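Local coordinates for transcription factor GAMBIF1 (Anopheles gambiae, PDB 1BVO), which binds DNA through the specificity domain of its Rel homology region and probably activates transcription by RNA polymerase II as a Dorsal-type immune factor, at residues Y2-L14 against P29-I43. Sequence-based numbering, arbitrary orientation.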
loop_
_atom_site.group_PDB
_atom_site.type_symbol
_atom_site.label_atom_id
_atom_site.label_comp_id
_atom_site.label_asym_id
_atom_site.label_seq_id
_atom_site.Cartn_x
_atom_site.Cartn_y
_atom_site.Cartn_z
ATOM N N TYR C 2 -0.107 43.610 -3.968
ATOM C CA TYR C 2 -0.826 42.415 -3.541
ATOM C C TYR C 2 -1.015 41.565 -4.790
ATOM O O TYR C 2 -0.885 42.064 -5.908
ATOM C CB TYR C 2 -2.183 42.786 -2.928
ATOM C CG TYR C 2 -3.197 43.310 -3.918
ATOM C CD1 TYR C 2 -3.265 44.671 -4.224
ATOM C CD2 TYR C 2 -4.082 42.441 -4.563
ATOM C CE1 TYR C 2 -4.191 45.155 -5.150
ATOM C CE2 TYR C 2 -5.005 42.909 -5.485
ATOM C CZ TYR C 2 -5.054 44.264 -5.778
ATOM O OH TYR C 2 -5.940 44.721 -6.726
ATOM N N VAL C 3 -1.362 40.300 -4.605
ATOM C CA VAL C 3 -1.544 39.399 -5.726
ATOM C C VAL C 3 -3.004 39.083 -5.970
ATOM O O VAL C 3 -3.773 38.895 -5.027
ATOM C CB VAL C 3 -0.803 38.075 -5.484
ATOM C CG1 VAL C 3 -0.591 37.352 -6.799
ATOM C CG2 VAL C 3 0.512 38.336 -4.783
ATOM N N GLU C 4 -3.392 39.039 -7.235
ATOM C CA GLU C 4 -4.758 38.713 -7.577
ATOM C C GLU C 4 -4.735 37.377 -8.280
ATOM O O GLU C 4 -3.827 37.107 -9.064
ATOM C CB GLU C 4 -5.339 39.764 -8.513
ATOM C CG GLU C 4 -6.766 39.471 -8.959
ATOM C CD GLU C 4 -7.179 40.245 -10.188
ATOM O OE1 GLU C 4 -6.521 41.250 -10.528
ATOM O OE2 GLU C 4 -8.166 39.845 -10.832
ATOM N N ILE C 5 -5.659 36.494 -7.923
ATOM C CA ILE C 5 -5.729 35.206 -8.588
ATOM C C ILE C 5 -6.673 35.364 -9.756
ATOM O O ILE C 5 -7.870 35.112 -9.639
ATOM C CB ILE C 5 -6.219 34.133 -7.655
ATOM C CG1 ILE C 5 -5.299 34.103 -6.442
ATOM C CG2 ILE C 5 -6.307 32.794 -8.392
ATOM C CD1 ILE C 5 -5.448 32.888 -5.604
ATOM N N THR C 6 -6.114 35.738 -10.898
ATOM C CA THR C 6 -6.890 35.994 -12.100
ATOM C C THR C 6 -7.604 34.818 -12.739
ATOM O O THR C 6 -8.599 35.006 -13.444
ATOM C CB THR C 6 -6.058 36.773 -13.126
ATOM O OG1 THR C 6 -4.893 36.019 -13.492
ATOM C CG2 THR C 6 -5.619 38.104 -12.519
ATOM N N GLU C 7 -7.076 33.617 -12.572
ATOM C CA GLU C 7 -7.776 32.454 -13.088
ATOM C C GLU C 7 -7.523 31.399 -12.059
ATOM O O GLU C 7 -6.387 31.106 -11.695
ATOM C CB GLU C 7 -7.357 32.021 -14.501
ATOM C CG GLU C 7 -7.770 30.579 -14.854
ATOM C CD GLU C 7 -8.829 30.453 -15.933
ATOM O OE1 GLU C 7 -8.582 30.821 -17.092
ATOM O OE2 GLU C 7 -9.913 29.928 -15.634
ATOM N N GLN C 8 -8.628 30.993 -11.464
ATOM C CA GLN C 8 -8.655 30.019 -10.409
ATOM C C GLN C 8 -8.590 28.612 -10.909
ATOM O O GLN C 8 -9.108 28.277 -11.980
ATOM C CB GLN C 8 -9.936 30.193 -9.613
ATOM C CG GLN C 8 -9.946 31.430 -8.784
ATOM C CD GLN C 8 -9.323 31.215 -7.437
ATOM O OE1 GLN C 8 -8.871 30.109 -7.108
ATOM N NE2 GLN C 8 -9.275 32.277 -6.641
ATOM N N PRO C 9 -7.963 27.749 -10.122
ATOM C CA PRO C 9 -7.855 26.356 -10.513
ATOM C C PRO C 9 -9.227 25.730 -10.568
ATOM O O PRO C 9 -10.119 26.049 -9.775
ATOM C CB PRO C 9 -6.999 25.749 -9.403
ATOM C CG PRO C 9 -7.238 26.663 -8.225
ATOM C CD PRO C 9 -7.236 28.013 -8.873
ATOM N N HIS C 10 -9.442 24.936 -11.605
ATOM C CA HIS C 10 -10.691 24.237 -11.733
ATOM C C HIS C 10 -10.666 23.296 -10.541
ATOM O O HIS C 10 -9.739 22.494 -10.391
ATOM C CB HIS C 10 -10.750 23.438 -13.022
ATOM C CG HIS C 10 -12.071 22.782 -13.235
ATOM N ND1 HIS C 10 -12.984 23.219 -14.177
ATOM C CD2 HIS C 10 -12.674 21.772 -12.577
ATOM C CE1 HIS C 10 -14.088 22.506 -14.083
ATOM N NE2 HIS C 10 -13.926 21.616 -13.114
ATOM N N PRO C 11 -11.730 23.317 -9.731
ATOM C CA PRO C 11 -11.923 22.515 -8.519
ATOM C C PRO C 11 -12.116 20.999 -8.667
ATOM O O PRO C 11 -12.061 20.280 -7.669
ATOM C CB PRO C 11 -13.179 23.135 -7.934
ATOM C CG PRO C 11 -13.984 23.378 -9.173
ATOM C CD PRO C 11 -12.962 24.070 -10.045
ATOM N N LYS C 12 -12.336 20.513 -9.884
ATOM C CA LYS C 12 -12.596 19.083 -10.125
ATOM C C LYS C 12 -12.156 18.642 -11.514
ATOM O O LYS C 12 -12.955 18.064 -12.256
ATOM C CB LYS C 12 -14.104 18.818 -10.064
ATOM C CG LYS C 12 -14.719 18.585 -8.703
ATOM C CD LYS C 12 -14.512 17.159 -8.248
ATOM C CE LYS C 12 -15.601 16.780 -7.251
ATOM N NZ LYS C 12 -15.136 15.726 -6.291
ATOM N N ALA C 13 -10.914 18.896 -11.891
ATOM C CA ALA C 13 -10.515 18.505 -13.231
ATOM C C ALA C 13 -9.194 17.789 -13.352
ATOM O O ALA C 13 -8.680 17.609 -14.456
ATOM C CB ALA C 13 -10.533 19.701 -14.137
ATOM N N LEU C 14 -8.668 17.310 -12.236
ATOM C CA LEU C 14 -7.393 16.617 -12.295
ATOM C C LEU C 14 -7.297 15.586 -11.203
ATOM O O LEU C 14 -7.652 15.856 -10.051
ATOM C CB LEU C 14 -6.227 17.611 -12.170
ATOM C CG LEU C 14 -4.809 17.027 -12.186
ATOM C CD1 LEU C 14 -4.476 16.491 -13.567
ATOM C CD2 LEU C 14 -3.797 18.085 -11.778
ATOM N N PRO C 29 -6.141 22.513 -14.891
ATOM C CA PRO C 29 -6.728 23.518 -15.779
ATOM C C PRO C 29 -7.273 24.676 -14.950
ATOM O O PRO C 29 -7.282 24.633 -13.718
ATOM C CB PRO C 29 -7.864 22.746 -16.444
ATOM C CG PRO C 29 -8.296 21.809 -15.375
ATOM C CD PRO C 29 -6.968 21.298 -14.858
ATOM N N GLY C 30 -7.721 25.715 -15.635
ATOM C CA GLY C 30 -8.295 26.863 -14.963
ATOM C C GLY C 30 -9.795 26.658 -14.930
ATOM O O GLY C 30 -10.303 25.763 -15.618
ATOM N N VAL C 31 -10.513 27.452 -14.141
ATOM C CA VAL C 31 -11.965 27.311 -14.039
ATOM C C VAL C 31 -12.624 27.377 -15.401
ATOM O O VAL C 31 -13.582 26.648 -15.689
ATOM C CB VAL C 31 -12.637 28.459 -13.251
ATOM C CG1 VAL C 31 -13.577 27.890 -12.223
ATOM C CG2 VAL C 31 -11.635 29.400 -12.636
ATOM N N ASN C 32 -12.098 28.271 -16.225
ATOM C CA ASN C 32 -12.628 28.527 -17.544
ATOM C C ASN C 32 -12.074 27.685 -18.672
ATOM O O ASN C 32 -12.393 27.939 -19.833
ATOM C CB ASN C 32 -12.453 30.005 -17.853
ATOM C CG ASN C 32 -12.973 30.876 -16.732
ATOM O OD1 ASN C 32 -14.126 30.744 -16.314
ATOM N ND2 ASN C 32 -12.115 31.725 -16.192
ATOM N N THR C 33 -11.283 26.665 -18.347
ATOM C CA THR C 33 -10.692 25.823 -19.386
ATOM C C THR C 33 -11.834 25.455 -20.323
ATOM O O THR C 33 -12.963 25.207 -19.870
ATOM C CB THR C 33 -9.910 24.587 -18.804
ATOM O OG1 THR C 33 -8.847 24.229 -19.697
ATOM C CG2 THR C 33 -10.821 23.369 -18.610
ATOM N N THR C 34 -11.592 25.666 -21.611
ATOM C CA THR C 34 -12.608 25.416 -22.606
ATOM C C THR C 34 -12.182 24.379 -23.632
ATOM O O THR C 34 -11.026 23.944 -23.657
ATOM C CB THR C 34 -13.048 26.765 -23.266
ATOM O OG1 THR C 34 -14.477 26.838 -23.310
ATOM C CG2 THR C 34 -12.516 26.906 -24.669
ATOM N N ALA C 35 -13.141 23.986 -24.466
ATOM C CA ALA C 35 -12.941 22.996 -25.516
ATOM C C ALA C 35 -11.799 23.322 -26.464
ATOM O O ALA C 35 -10.832 22.569 -26.554
ATOM C CB ALA C 35 -14.228 22.817 -26.305
ATOM N N GLU C 36 -11.911 24.442 -27.168
ATOM C CA GLU C 36 -10.870 24.814 -28.112
ATOM C C GLU C 36 -9.841 25.780 -27.517
ATOM O O GLU C 36 -8.811 26.052 -28.129
ATOM C CB GLU C 36 -11.494 25.366 -29.397
ATOM C CG GLU C 36 -10.925 24.749 -30.684
ATOM C CD GLU C 36 -11.309 23.283 -30.880
ATOM O OE1 GLU C 36 -12.384 23.022 -31.465
ATOM O OE2 GLU C 36 -10.524 22.388 -30.487
ATOM N N GLN C 37 -10.083 26.245 -26.295
ATOM C CA GLN C 37 -9.145 27.158 -25.642
ATOM C C GLN C 37 -8.931 26.732 -24.190
ATOM O O GLN C 37 -9.749 27.011 -23.312
ATOM C CB GLN C 37 -9.631 28.611 -25.730
ATOM C CG GLN C 37 -8.562 29.678 -25.441
ATOM C CD GLN C 37 -7.520 29.818 -26.551
ATOM O OE1 GLN C 37 -7.561 29.113 -27.555
ATOM N NE2 GLN C 37 -6.595 30.756 -26.378
ATOM N N LYS C 38 -7.865 25.966 -23.972
ATOM C CA LYS C 38 -7.492 25.464 -22.649
ATOM C C LYS C 38 -6.955 26.617 -21.800
ATOM O O LYS C 38 -6.330 27.544 -22.335
ATOM C CB LYS C 38 -6.398 24.384 -22.769
ATOM C CG LYS C 38 -6.878 23.023 -23.241
ATOM C CD LYS C 38 -5.783 21.951 -23.140
ATOM C CE LYS C 38 -6.341 20.561 -23.466
ATOM N NZ LYS C 38 -5.331 19.489 -23.326
ATOM N N THR C 39 -7.196 26.567 -20.489
ATOM C CA THR C 39 -6.696 27.609 -19.604
ATOM C C THR C 39 -5.961 27.014 -18.412
ATOM O O THR C 39 -6.021 25.806 -18.178
ATOM C CB THR C 39 -7.804 28.579 -19.141
ATOM O OG1 THR C 39 -8.842 27.855 -18.473
ATOM C CG2 THR C 39 -8.383 29.341 -20.328
ATOM N N PHE C 40 -5.281 27.874 -17.660
ATOM C CA PHE C 40 -4.486 27.467 -16.511
ATOM C C PHE C 40 -4.526 28.568 -15.418
ATOM O O PHE C 40 -4.801 29.732 -15.726
ATOM C CB PHE C 40 -3.047 27.238 -17.012
ATOM C CG PHE C 40 -2.926 26.156 -18.082
ATOM C CD1 PHE C 40 -2.974 24.807 -17.732
ATOM C CD2 PHE C 40 -2.746 26.479 -19.430
ATOM C CE1 PHE C 40 -2.853 23.804 -18.684
ATOM C CE2 PHE C 40 -2.618 25.470 -20.406
ATOM C CZ PHE C 40 -2.674 24.130 -20.026
ATOM N N PRO C 41 -4.297 28.215 -14.129
ATOM C CA PRO C 41 -4.310 29.181 -13.016
ATOM C C PRO C 41 -3.341 30.303 -13.254
ATOM O O PRO C 41 -2.231 30.077 -13.728
ATOM C CB PRO C 41 -3.813 28.351 -11.832
ATOM C CG PRO C 41 -4.299 27.016 -12.125
ATOM C CD PRO C 41 -4.027 26.862 -13.614
ATOM N N SER C 42 -3.704 31.504 -12.852
ATOM C CA SER C 42 -2.796 32.607 -13.041
ATOM C C SER C 42 -2.980 33.697 -12.013
ATOM O O SER C 42 -4.058 33.849 -11.419
ATOM C CB SER C 42 -2.893 33.153 -14.468
ATOM O OG SER C 42 -4.213 33.117 -14.977
ATOM N N ILE C 43 -1.874 34.347 -11.687
ATOM C CA ILE C 43 -1.879 35.420 -10.721
ATOM C C ILE C 43 -1.400 36.691 -11.414
ATOM O O ILE C 43 -0.903 36.652 -12.552
ATOM C CB ILE C 43 -0.984 35.092 -9.504
ATOM C CG1 ILE C 43 0.462 34.879 -9.949
ATOM C CG2 ILE C 43 -1.518 33.868 -8.781
ATOM C CD1 ILE C 43 1.447 34.863 -8.810
#
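Glu7 and Ser42 form an antiparallel hydrogen-bonded pair, with Ser42 N giving to Glu7 O at 2.9 Å and Glu7 N returning to Ser42 O; because Thr6 also faces Ser42, the edge strand carries a classic beta bulge here. Two residues on, Pro9 is bridged to Gly30 in the loop that precedes the partner strand; beside it His10 N points almost straight at Pro29 O (3.0 Å, 179° at the hydrogen). Between these two bridges the Glu7 side chain reaches over to the type I turn Gly30-Thr33. CG stands anti to the backbone N (chi1 162°) and the chain then bends at chi2, which carries the carboxylate past Gly30 CA to the turn. There Asn32 N meets Glu7 OE2 at 2.8 Å, nearly along the C-O axis of that oxygen; a carboxylate oxygen thus takes a backbone N-H of the turn directly. Asn32 ND2 lies 2.9 Å from the same Glu7 OE2, its amide plane 54° from the carboxylate. The other oxygen, OE1, rests against Thr39 CB, whose side chain crosses that of Glu7 at about a right angle. Past Pro9, Pro29 CG touches both the Ala13 methyl and His10 CB, and Gly30 O lies at the edge of the imidazole. Pro9 CB touches Pro41 CG at 4.0 Å. At the other end Val3 CG1 packs on Ile43 CB. Strand 2-7 is an outer strand of a three-stranded antiparallel sheet of the Rel homology domain, with 42-46 in the middle and 94-96 beyond it. Val3, Ile5 and Ile43 reach Phe147 or Val149 of strand 142-152, while Gln8 and Pro9 lie on strand 159-172, where Asp169 N binds Gln8 OE1.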